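Local coordinates for 3-deoxy-d-manno-octulosonic-acid transferase (Acinetobacter baumannii, PDB 4BFC), which probably transfers Kdo from CMP-Kdo onto a lipid A precursor during lipopolysaccharide synthesis, here represented by its C-terminal CMP-Kdo binding domain, at residues Q43-A48 and L72-V77; A48-P53 and V131-G136; L94-H99 and T111-A116; T157-R162 and V179-D184. All blocks are in the same frame, centred on the assembly; numbering follows the deposited sequence.

Contact 1: residues Q43-A48 and L72-V77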
loop_
_atom_site.group_PDB
_atom_site.type_symbol
_atom_site.label_atom_id
_atom_site.label_comp_id
_atom_site.label_asym_id
_atom_site.label_seq_id
_atom_site.Cartn_x
_atom_site.Cartn_y
_atom_site.Cartn_z
ATOM N N GLN A 43 -0.911 -22.278 24.272
ATOM C CA GLN A 43 -0.332 -20.917 24.389
ATOM C C GLN A 43 -0.273 -20.336 22.973
ATOM O O GLN A 43 0.502 -20.795 22.139
ATOM C CB GLN A 43 1.046 -20.940 24.996
ATOM C CG GLN A 43 1.009 -21.331 26.442
ATOM C CD GLN A 43 2.411 -21.501 27.000
ATOM O OE1 GLN A 43 3.293 -22.112 26.379
ATOM N NE2 GLN A 43 2.631 -20.917 28.157
ATOM N N VAL A 44 -1.131 -19.319 22.762
ATOM C CA VAL A 44 -1.291 -18.737 21.408
ATOM C C VAL A 44 -0.403 -17.491 21.258
ATOM O O VAL A 44 -0.568 -16.514 22.052
ATOM C CB VAL A 44 -2.737 -18.309 21.178
ATOM C CG1 VAL A 44 -2.884 -17.706 19.766
ATOM C CG2 VAL A 44 -3.605 -19.587 21.311
ATOM N N VAL A 45 0.533 -17.584 20.315
ATOM C CA VAL A 45 1.451 -16.460 20.004
ATOM C C VAL A 45 1.101 -15.988 18.590
ATOM O O VAL A 45 0.980 -16.849 17.687
ATOM C CB VAL A 45 2.942 -16.867 20.181
ATOM C CG1 VAL A 45 3.127 -17.494 21.580
ATOM C CG2 VAL A 45 3.495 -17.846 19.144
ATOM N N THR A 46 1.038 -14.668 18.406
ATOM C CA THR A 46 0.548 -14.198 17.086
ATOM C C THR A 46 1.544 -13.247 16.408
ATOM O O THR A 46 2.050 -12.277 17.087
ATOM C CB THR A 46 -0.806 -13.541 17.346
ATOM O OG1 THR A 46 -1.732 -14.561 17.706
ATOM C CG2 THR A 46 -1.397 -12.786 16.103
ATOM N N ILE A 47 1.851 -13.429 15.130
ATOM C CA ILE A 47 2.603 -12.453 14.399
ATOM C C ILE A 47 1.604 -11.782 13.424
ATOM O O ILE A 47 0.979 -12.452 12.602
ATOM C CB ILE A 47 3.848 -12.935 13.641
ATOM C CG1 ILE A 47 3.485 -14.007 12.589
ATOM C CG2 ILE A 47 4.865 -13.533 14.628
ATOM C CD1 ILE A 47 4.667 -14.651 11.865
ATOM N N ALA A 48 1.457 -10.495 13.611
ATOM C CA ALA A 48 0.323 -9.752 13.001
ATOM C C ALA A 48 0.818 -8.693 12.077
ATOM O O ALA A 48 1.800 -8.000 12.361
ATOM C CB ALA A 48 -0.532 -9.132 14.101
ATOM N N LEU A 72 2.219 -24.919 22.275
ATOM C CA LEU A 72 2.364 -23.570 21.626
ATOM C C LEU A 72 1.663 -23.660 20.269
ATOM O O LEU A 72 1.697 -24.701 19.612
ATOM C CB LEU A 72 3.854 -23.264 21.356
ATOM C CG LEU A 72 4.686 -22.802 22.540
ATOM C CD1 LEU A 72 6.139 -22.800 22.129
ATOM C CD2 LEU A 72 4.285 -21.373 22.903
ATOM N N VAL A 73 1.141 -22.541 19.783
ATOM C CA VAL A 73 0.693 -22.496 18.371
ATOM C C VAL A 73 0.865 -21.055 18.005
ATOM O O VAL A 73 0.613 -20.162 18.841
ATOM C CB VAL A 73 -0.779 -22.876 18.238
ATOM C CG1 VAL A 73 -1.732 -22.113 19.197
ATOM C CG2 VAL A 73 -1.198 -22.814 16.766
ATOM N N CYS A 74 1.336 -20.867 16.785
ATOM C CA CYS A 74 1.540 -19.465 16.256
ATOM C C CYS A 74 0.486 -19.146 15.221
ATOM O O CYS A 74 0.414 -19.793 14.207
ATOM C CB CYS A 74 2.897 -19.353 15.674
ATOM S SG CYS A 74 3.255 -17.732 15.029
ATOM N N ILE A 75 -0.255 -18.078 15.476
ATOM C CA ILE A 75 -1.172 -17.507 14.459
ATOM C C ILE A 75 -0.364 -16.531 13.584
ATOM O O ILE A 75 0.329 -15.641 14.148
ATOM C CB ILE A 75 -2.381 -16.819 15.127
ATOM C CG1 ILE A 75 -3.210 -17.840 15.948
ATOM C CG2 ILE A 75 -3.227 -16.091 14.010
ATOM C CD1 ILE A 75 -4.458 -17.271 16.618
ATOM N N VAL A 76 -0.461 -16.630 12.250
ATOM C CA VAL A 76 0.293 -15.727 11.319
ATOM C C VAL A 76 -0.724 -14.937 10.474
ATOM O O VAL A 76 -1.583 -15.551 9.858
ATOM C CB VAL A 76 1.237 -16.551 10.400
ATOM C CG1 VAL A 76 1.975 -15.598 9.494
ATOM C CG2 VAL A 76 2.258 -17.297 11.290
ATOM N N VAL A 77 -0.636 -13.601 10.523
ATOM C CA VAL A 77 -1.606 -12.743 9.821
ATOM C C VAL A 77 -0.803 -11.826 8.881
ATOM O O VAL A 77 -0.401 -10.713 9.264
ATOM C CB VAL A 77 -2.482 -11.927 10.799
ATOM C CG1 VAL A 77 -3.676 -11.319 10.030
ATOM C CG2 VAL A 77 -2.868 -12.728 12.057
#

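Contact 2: residues A48-P53 and V131-G136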
loop_
_atom_site.group_PDB
_atom_site.type_symbol
_atom_site.label_atom_id
_atom_site.label_comp_id
_atom_site.label_asym_id
_atom_site.label_seq_id
_atom_site.Cartn_x
_atom_site.Cartn_y
_atom_site.Cartn_z
ATOM N N ALA A 48 1.457 -10.495 13.611
ATOM C CA ALA A 48 0.323 -9.752 13.001
ATOM C C ALA A 48 0.818 -8.693 12.077
ATOM O O ALA A 48 1.800 -8.000 12.361
ATOM C CB ALA A 48 -0.532 -9.132 14.101
ATOM N N SER A 49 0.108 -8.546 10.948
ATOM C CA SER A 49 0.505 -7.536 9.937
ATOM C C SER A 49 1.960 -7.665 9.468
ATOM O O SER A 49 2.699 -6.676 9.364
ATOM C CB SER A 49 0.201 -6.134 10.432
ATOM O OG SER A 49 -1.185 -6.015 10.659
ATOM N N THR A 50 2.361 -8.886 9.176
ATOM C CA THR A 50 3.736 -9.196 8.840
ATOM C C THR A 50 4.025 -8.903 7.377
ATOM O O THR A 50 3.144 -8.935 6.496
ATOM C CB THR A 50 4.092 -10.674 9.127
ATOM O OG1 THR A 50 3.110 -11.526 8.539
ATOM C CG2 THR A 50 4.128 -10.911 10.667
ATOM N N HIS A 51 5.302 -8.607 7.138
ATOM C CA HIS A 51 5.948 -8.458 5.820
ATOM C C HIS A 51 7.126 -9.388 5.696
ATOM O O HIS A 51 7.710 -9.755 6.740
ATOM C CB HIS A 51 6.518 -7.043 5.671
ATOM C CG HIS A 51 5.507 -5.912 5.739
ATOM N ND1 HIS A 51 5.457 -4.940 4.798
ATOM C CD2 HIS A 51 4.510 -5.618 6.667
ATOM C CE1 HIS A 51 4.501 -4.034 5.172
ATOM N NE2 HIS A 51 3.928 -4.457 6.284
ATOM N N ALA A 52 7.560 -9.700 4.456
ATOM C CA ALA A 52 8.793 -10.480 4.231
ATOM C C ALA A 52 9.949 -9.627 4.775
ATOM O O ALA A 52 9.983 -8.409 4.559
ATOM C CB ALA A 52 9.007 -10.747 2.769
ATOM N N PRO A 53 10.920 -10.231 5.462
ATOM C CA PRO A 53 11.193 -11.671 5.731
ATOM C C PRO A 53 10.774 -12.040 7.169
ATOM O O PRO A 53 11.253 -13.039 7.744
ATOM C CB PRO A 53 12.725 -11.714 5.609
ATOM C CG PRO A 53 13.126 -10.459 6.252
ATOM C CD PRO A 53 12.101 -9.410 5.813
ATOM N N VAL A 131 0.289 -13.549 23.557
ATOM C CA VAL A 131 1.255 -12.498 23.279
ATOM C C VAL A 131 1.212 -12.271 21.769
ATOM O O VAL A 131 0.795 -13.163 20.993
ATOM C CB VAL A 131 2.746 -12.864 23.660
ATOM C CG1 VAL A 131 2.952 -13.016 25.182
ATOM C CG2 VAL A 131 3.243 -14.113 22.925
ATOM N N CYS A 132 1.726 -11.125 21.369
ATOM C CA CYS A 132 1.808 -10.853 19.956
ATOM C C CYS A 132 3.049 -10.058 19.562
ATOM O O CYS A 132 3.784 -9.531 20.401
ATOM C CB CYS A 132 0.511 -10.145 19.472
ATOM S SG CYS A 132 0.474 -8.374 19.814
ATOM N N PHE A 133 3.313 -10.074 18.269
ATOM C CA PHE A 133 4.277 -9.220 17.611
ATOM C C PHE A 133 3.579 -8.490 16.435
ATOM O O PHE A 133 2.940 -9.116 15.624
ATOM C CB PHE A 133 5.375 -10.103 17.033
ATOM C CG PHE A 133 6.300 -9.424 16.039
ATOM C CD1 PHE A 133 7.333 -8.538 16.402
ATOM C CD2 PHE A 133 6.029 -9.558 14.655
ATOM C CE1 PHE A 133 8.135 -7.931 15.419
ATOM C CE2 PHE A 133 6.816 -8.942 13.661
ATOM C CZ PHE A 133 7.925 -8.130 14.053
ATOM N N VAL A 134 3.753 -7.175 16.391
ATOM C CA VAL A 134 3.177 -6.328 15.318
ATOM C C VAL A 134 4.262 -6.026 14.303
ATOM O O VAL A 134 5.275 -5.366 14.598
ATOM C CB VAL A 134 2.521 -5.032 15.862
ATOM C CG1 VAL A 134 1.980 -4.205 14.644
ATOM C CG2 VAL A 134 1.370 -5.413 16.818
ATOM N N GLY A 135 4.010 -6.528 13.097
ATOM C CA GLY A 135 5.005 -6.552 12.009
ATOM C C GLY A 135 5.159 -5.259 11.196
ATOM O O GLY A 135 4.728 -4.135 11.562
ATOM N N GLY A 136 5.792 -5.415 10.045
ATOM C CA GLY A 136 6.224 -4.200 9.359
ATOM C C GLY A 136 7.373 -3.501 10.083
ATOM O O GLY A 136 7.708 -2.369 9.751
#

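Contact 3: residues L94-H99 and T111-A116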
loop_
_atom_site.group_PDB
_atom_site.type_symbol
_atom_site.label_atom_id
_atom_site.label_comp_id
_atom_site.label_asym_id
_atom_site.label_seq_id
_atom_site.Cartn_x
_atom_site.Cartn_y
_atom_site.Cartn_z
ATOM N N LEU A 94 9.257 -25.043 6.293
ATOM C CA LEU A 94 9.808 -25.137 7.614
ATOM C C LEU A 94 9.339 -26.429 8.273
ATOM O O LEU A 94 9.625 -26.658 9.443
ATOM C CB LEU A 94 9.431 -23.880 8.438
ATOM C CG LEU A 94 10.441 -22.744 8.313
ATOM C CD1 LEU A 94 9.830 -21.462 8.871
ATOM C CD2 LEU A 94 11.795 -22.971 8.995
ATOM N N ASN A 95 8.603 -27.249 7.532
ATOM C CA ASN A 95 7.987 -28.504 8.048
ATOM C C ASN A 95 7.109 -28.350 9.291
ATOM O O ASN A 95 7.176 -29.151 10.231
ATOM C CB ASN A 95 9.067 -29.582 8.258
ATOM C CG ASN A 95 9.805 -29.888 6.982
ATOM O OD1 ASN A 95 9.185 -30.155 5.960
ATOM N ND2 ASN A 95 11.139 -29.849 7.025
ATOM N N LEU A 96 6.272 -27.308 9.313
ATOM C CA LEU A 96 5.442 -27.057 10.450
ATOM C C LEU A 96 4.038 -27.419 10.013
ATOM O O LEU A 96 3.663 -27.092 8.859
ATOM C CB LEU A 96 5.534 -25.557 10.857
ATOM C CG LEU A 96 6.906 -25.075 11.364
ATOM C CD1 LEU A 96 6.991 -23.537 11.446
ATOM C CD2 LEU A 96 7.172 -25.740 12.712
ATOM N N ILE A 97 3.275 -28.064 10.874
ATOM C CA ILE A 97 1.895 -28.427 10.574
ATOM C C ILE A 97 1.075 -27.130 10.533
ATOM O O ILE A 97 0.953 -26.451 11.571
ATOM C CB ILE A 97 1.323 -29.438 11.583
ATOM C CG1 ILE A 97 2.065 -30.794 11.463
ATOM C CG2 ILE A 97 -0.197 -29.582 11.405
ATOM C CD1 ILE A 97 1.783 -31.772 12.589
ATOM N N THR A 98 0.467 -26.819 9.380
ATOM C CA THR A 98 -0.171 -25.498 9.135
ATOM C C THR A 98 -1.600 -25.660 8.607
ATOM O O THR A 98 -1.809 -26.418 7.638
ATOM C CB THR A 98 0.661 -24.727 8.098
ATOM O OG1 THR A 98 2.044 -24.699 8.490
ATOM C CG2 THR A 98 0.162 -23.207 7.883
ATOM N N HIS A 99 -2.552 -25.060 9.302
ATOM C CA HIS A 99 -3.961 -25.015 8.926
ATOM C C HIS A 99 -4.332 -23.616 8.554
ATOM O O HIS A 99 -3.658 -22.614 8.960
ATOM C CB HIS A 99 -4.810 -25.600 10.040
ATOM C CG HIS A 99 -4.451 -27.029 10.318
ATOM N ND1 HIS A 99 -4.496 -28.003 9.357
ATOM C CD2 HIS A 99 -3.895 -27.614 11.444
ATOM C CE1 HIS A 99 -4.040 -29.167 9.901
ATOM N NE2 HIS A 99 -3.673 -28.919 11.159
ATOM N N THR A 111 -1.911 -28.676 15.246
ATOM C CA THR A 111 -1.556 -27.457 14.526
ATOM C C THR A 111 -0.443 -26.728 15.212
ATOM O O THR A 111 -0.520 -26.463 16.438
ATOM C CB THR A 111 -2.723 -26.501 14.544
ATOM O OG1 THR A 111 -3.845 -27.132 13.939
ATOM C CG2 THR A 111 -2.326 -25.192 13.769
ATOM N N GLN A 112 0.540 -26.381 14.421
ATOM C CA GLN A 112 1.730 -25.662 14.920
ATOM C C GLN A 112 1.608 -24.213 14.487
ATOM O O GLN A 112 2.034 -23.300 15.208
ATOM C CB GLN A 112 2.984 -26.276 14.371
ATOM C CG GLN A 112 3.244 -27.679 14.950
ATOM C CD GLN A 112 4.577 -28.288 14.510
ATOM O OE1 GLN A 112 4.810 -28.566 13.305
ATOM N NE2 GLN A 112 5.486 -28.471 15.471
ATOM N N VAL A 113 1.107 -24.012 13.261
ATOM C CA VAL A 113 0.926 -22.615 12.758
ATOM C C VAL A 113 -0.504 -22.550 12.216
ATOM O O VAL A 113 -0.927 -23.431 11.464
ATOM C CB VAL A 113 1.912 -22.279 11.623
ATOM C CG1 VAL A 113 1.651 -20.852 11.027
ATOM C CG2 VAL A 113 3.362 -22.394 12.113
ATOM N N TYR A 114 -1.237 -21.525 12.601
ATOM C CA TYR A 114 -2.491 -21.265 11.989
ATOM C C TYR A 114 -2.320 -20.055 11.093
ATOM O O TYR A 114 -2.084 -18.947 11.598
ATOM C CB TYR A 114 -3.507 -20.980 13.086
ATOM C CG TYR A 114 -4.905 -20.927 12.550
ATOM C CD1 TYR A 114 -5.528 -22.070 12.030
ATOM C CD2 TYR A 114 -5.607 -19.702 12.514
ATOM C CE1 TYR A 114 -6.849 -22.007 11.530
ATOM C CE2 TYR A 114 -6.923 -19.620 12.061
ATOM C CZ TYR A 114 -7.521 -20.791 11.516
ATOM O OH TYR A 114 -8.824 -20.682 11.065
ATOM N N LEU A 115 -2.404 -20.291 9.783
ATOM C CA LEU A 115 -2.352 -19.152 8.844
ATOM C C LEU A 115 -3.735 -18.513 8.743
ATOM O O LEU A 115 -4.725 -19.123 8.219
ATOM C CB LEU A 115 -1.853 -19.605 7.516
ATOM C CG LEU A 115 -1.781 -18.576 6.406
ATOM C CD1 LEU A 115 -0.869 -17.369 6.781
ATOM C CD2 LEU A 115 -1.223 -19.265 5.152
ATOM N N ALA A 116 -3.846 -17.307 9.287
ATOM C CA ALA A 116 -5.088 -16.565 9.283
ATOM C C ALA A 116 -5.237 -15.735 7.992
ATOM O O ALA A 116 -5.161 -14.476 7.959
ATOM C CB ALA A 116 -5.262 -15.729 10.592
HETATM O O HOH W 1 5.707 -30.882 12.623
#

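Contact 4: residues T157-R162 and V179-D184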
loop_
_atom_site.group_PDB
_atom_site.type_symbol
_atom_site.label_atom_id
_atom_site.label_comp_id
_atom_site.label_asym_id
_atom_site.label_seq_id
_atom_site.Cartn_x
_atom_site.Cartn_y
_atom_site.Cartn_z
ATOM N N THR A 157 2.568 -6.875 23.853
ATOM C CA THR A 157 2.909 -6.549 22.436
ATOM C C THR A 157 4.402 -6.297 22.222
ATOM O O THR A 157 5.043 -5.541 22.979
ATOM C CB THR A 157 2.085 -5.341 21.939
ATOM O OG1 THR A 157 0.693 -5.678 22.057
ATOM C CG2 THR A 157 2.399 -4.961 20.412
ATOM N N VAL A 158 4.969 -6.967 21.240
ATOM C CA VAL A 158 6.352 -6.749 20.821
ATOM C C VAL A 158 6.386 -6.099 19.451
ATOM O O VAL A 158 5.581 -6.465 18.590
ATOM C CB VAL A 158 7.119 -8.097 20.773
ATOM C CG1 VAL A 158 8.590 -7.925 20.399
ATOM C CG2 VAL A 158 6.922 -8.938 22.067
ATOM N N VAL A 159 7.259 -5.116 19.253
ATOM C CA VAL A 159 7.579 -4.596 17.926
ATOM C C VAL A 159 9.068 -4.641 17.671
ATOM O O VAL A 159 9.860 -4.683 18.626
ATOM C CB VAL A 159 6.998 -3.154 17.668
ATOM C CG1 VAL A 159 5.478 -3.177 17.768
ATOM C CG2 VAL A 159 7.620 -2.132 18.615
ATOM N N GLY A 160 9.469 -4.694 16.397
ATOM C CA GLY A 160 10.827 -4.510 15.971
ATOM C C GLY A 160 11.227 -3.044 16.084
ATOM O O GLY A 160 10.412 -2.202 16.432
ATOM N N PRO A 161 12.491 -2.741 15.703
ATOM C CA PRO A 161 13.037 -1.390 15.951
ATOM C C PRO A 161 12.584 -0.374 14.913
ATOM O O PRO A 161 12.617 0.853 15.189
ATOM C CB PRO A 161 14.558 -1.604 15.859
ATOM C CG PRO A 161 14.789 -2.989 15.426
ATOM C CD PRO A 161 13.482 -3.696 15.213
ATOM N N ARG A 162 12.128 -0.885 13.746
ATOM C CA ARG A 162 11.687 0.032 12.640
ATOM C C ARG A 162 10.174 0.331 12.682
ATOM O O ARG A 162 9.378 -0.274 11.956
ATOM C CB ARG A 162 12.234 -0.439 11.320
ATOM C CG ARG A 162 13.770 -0.225 11.243
ATOM C CD ARG A 162 14.378 -1.151 10.221
ATOM N NE ARG A 162 14.353 -2.610 10.516
ATOM C CZ ARG A 162 15.231 -3.242 11.302
ATOM N NH1 ARG A 162 16.175 -2.512 11.905
ATOM N NH2 ARG A 162 15.155 -4.578 11.548
ATOM N N VAL A 179 5.298 -1.540 26.248
ATOM C CA VAL A 179 5.504 -2.238 24.965
ATOM C C VAL A 179 6.944 -2.761 24.934
ATOM O O VAL A 179 7.884 -2.130 25.485
ATOM C CB VAL A 179 5.257 -1.309 23.758
ATOM C CG1 VAL A 179 6.356 -0.255 23.603
ATOM C CG2 VAL A 179 5.139 -2.150 22.463
ATOM N N LEU A 180 7.126 -3.925 24.356
ATOM C CA LEU A 180 8.419 -4.552 24.285
ATOM C C LEU A 180 9.066 -4.381 22.928
ATOM O O LEU A 180 8.489 -4.664 21.855
ATOM C CB LEU A 180 8.341 -6.048 24.681
ATOM C CG LEU A 180 7.726 -6.185 26.106
ATOM C CD1 LEU A 180 7.137 -7.571 26.284
ATOM C CD2 LEU A 180 8.779 -5.966 27.151
ATOM N N ILE A 181 10.292 -3.885 22.936
ATOM C CA ILE A 181 11.023 -3.741 21.700
ATOM C C ILE A 181 12.057 -4.859 21.439
ATOM O O ILE A 181 13.001 -5.123 22.242
ATOM C CB ILE A 181 11.704 -2.331 21.633
ATOM C CG1 ILE A 181 10.686 -1.260 22.009
ATOM C CG2 ILE A 181 12.360 -2.139 20.287
ATOM C CD1 ILE A 181 9.635 -0.981 20.926
ATOM N N ALA A 182 11.837 -5.595 20.362
ATOM C CA ALA A 182 12.795 -6.592 19.874
ATOM C C ALA A 182 13.807 -6.101 18.864
ATOM O O ALA A 182 13.467 -5.513 17.844
ATOM C CB ALA A 182 12.112 -7.845 19.334
ATOM N N GLN A 183 15.068 -6.448 19.029
ATOM C CA GLN A 183 16.046 -6.096 17.984
ATOM C C GLN A 183 16.082 -7.031 16.766
ATOM O O GLN A 183 16.471 -6.597 15.660
ATOM C CB GLN A 183 17.500 -5.918 18.615
ATOM C CG GLN A 183 17.560 -4.791 19.659
ATOM C CD GLN A 183 17.149 -3.446 19.096
ATOM O OE1 GLN A 183 16.341 -2.733 19.686
ATOM N NE2 GLN A 183 17.693 -3.100 17.942
ATOM N N ASP A 184 15.678 -8.294 16.923
ATOM C CA ASP A 184 15.673 -9.295 15.861
ATOM C C ASP A 184 14.650 -10.410 16.213
ATOM O O ASP A 184 14.031 -10.337 17.284
ATOM C CB ASP A 184 17.049 -9.892 15.538
ATOM C CG ASP A 184 17.724 -10.491 16.786
ATOM O OD1 ASP A 184 17.041 -10.913 17.751
ATOM O OD2 ASP A 184 18.958 -10.521 16.776
HETATM O O HOH W 2 16.919 -6.351 12.928
#

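Contact 1: residues Q43-A48 and L72-V77
Ile47 lies alongside Val76, both side chains pointing the same way off the sheet. Its CG1 sits between the backbone N and the carbonyl carbon (chi1 60°), and the chain runs on extended, which carries CD1 alongside both methyls of the valine; CD1 comes within 3.6 Å of Val76 CG2. Two residues back on the same face, Val45 turns CG2 to Cys74, 3.8 Å from its CB, while its other methyl, CG1, faces the end of Leu72 at 4.3 Å from CD2. Leu72 CD2 also reaches the root of Gln43, 3.9 Å from CB. The reverse face carries Val44, Thr46 and Ile75. There Val44 CG1 packs 3.5 Å from Ile75 CD1, and Thr46 OG1, bonded to Ser129 OG, lies beside Ile75 CB. Between these two layers the parallel strands are laced by five backbone hydrogen bonds. The link from Val45 N to Val73 O is nearly straight (174°), whereas Ile75 N meets Val45 O at 2.8 Å in a more bent bond (N-H...O 145°). This is a pair of inner strands of the Rossmann-like sheet, joined through helix 54-68 as a beta-alpha-beta unit. That helix packs on the Ile47 face together with helix 185-197, helix 122-128 covers Ala48 and Val77 on the other, and strands 131-134 and 113-115 lie on the two flanks.

Contact 2: residues A48-P53 and V131-G136
The His51 ring leans obliquely on Gly136, with CD2 3.5 Å from Gly136 CA, and the carbonyl O of Ser49 lies at its edge, in the ring plane. Beyond the two segments, His80 meets this imidazole edge-to-face and His145 comes up to it with ring planes about 25° apart, His51 NE2 and His145 NE2 being hydrogen-bonded. A sulfate, probably from the crystallisation liquor, rests about 3 Å from the His51 side chain and may mark an anion-accepting pocket. The second flat group, the Phe133 ring, receives Thr50 CG2 at its edge, 4.5 Å from CE2. Ala48 joins the two strands: its N donates to Phe133 O at 2.9 Å, and its O accepts from Gly135 N at 2.8 Å, each N lying almost in line with the C=O it meets. Past this the first segment turns a corner at Ser49, and Gly135 CA passes 4.3 Å from Thr50 CA. Glu54 OE1 ties the two loops together by taking both His51 N and Gly136 N. The contact lies at the C-terminal edge of the parallel sheet, where Rossmann-like domains commonly bind their ligands, with helix 122-128 over Ala48 and Val134, helix 185-197 against Phe133, and strand 157-159 beyond Val134.

Contact 3: residues L94-H99 and T111-A116
Gln112 reaches across to Ile97 with its side-chain amide: OE1 accepts Ile97 N at 2.9 Å, the N-H arriving in the amide plane on a lone pair and almost straight (165°). CG stands anti to the carbonyl carbon (chi1 -69°) and the chain is extended beyond it, which is how the amide gets to a backbone N. Ile97 O answers in the other direction, gripped where the pairing begins by two consecutive N-H groups that converge on it, Gln112 N at 2.9 Å and Val113 N at 3.0 Å. Regular parallel pairing follows, His99 N to Val113 O and Leu115 N to His99 O, the latter at 2.8 Å. Beside it Leu96 CD1 touches Val113 CG2 at 3.9 Å, while the Leu96 side chain crosses that of Gln112 at about a right angle, bringing CD2 near OE1.

The next shell holds these groups in place. Gln112 NE2 is bound by Leu66 O and Asn67 OD1, fixing which way the amide faces, and a water sits 2.6 Å from OE1. Thr98 OG1 donates to Leu96 O at 2.9 Å, coming from above the carbonyl plane. Asn95 ends helix 84-93 in a Schellman motif just before the strand. Strand 98-100 is the outermost on this side within the chain; helix 84-93 packs on Thr98 and Leu115, helix 54-68 on Leu96, and strand 72-78 pairs with the far side of strand 113-115.

Contact 4: residues T157-R162 and V179-D184
Val158 and Leu180 pair across the last two strands of the Rossmann-like sheet, which helix 167-175 links as a beta-alpha-beta unit. From CB outward, the Val158 side chain divides its work: CB lies 3.9 Å from Leu180 O; CG1, anti to the backbone N (chi1 -177°), goes on past that oxygen to Ala182 CB at 3.7 Å; CG2 turns back to Leu180 CB. Ile191 and Trp192 of helix 185-197 close over this valine. On the other face Val159 CG2 presses against Ile181 CD1 at 3.3 Å, tighter than usual for two methyls. The backbones are joined by three hydrogen bonds: Leu180 N to Thr157 O, Val159 N to Leu180 O, and Ala182 N to Val159 O, the last being 2.8 Å. Where the strands end, Ala182 O is buried without a hydrogen-bond partner in the model; it is met instead by carbons, with Gly160 CA offering a CH...O contact and Pro161 CD 3.2 Å away. Pro161 CD also lies over one face of the Arg162 guanidinium, toward its rim. A water bridges the two segments at the guanidinium edge, accepting from Arg162 NH2 at 2.9 Å and donating to Gln183 O at 2.8 Å.

From the N terminus, strand 43-50 comes first and serves two contacts. Contact 1 closes the loop through helix 54-68 to strand 72-78. Contact 2 starts from the end of the same strand, shares Ala48, and crosses contact 1 along the chain on its way to strand 131-134. Within that longer loop contact 3 opens and closes, adding strands 98-100 and 113-115 beyond strand 72-78. Contact 4 follows in series, closing the loop through helix 167-175, and finishes the other edge with strand 180-181. Backbone pairing at Cys74 and Tyr114 joins contacts 1 and 3, and Val134 with Val158 joins contacts 2 and 4; contacts 3 and 4 lie with centres about 23 Å apart.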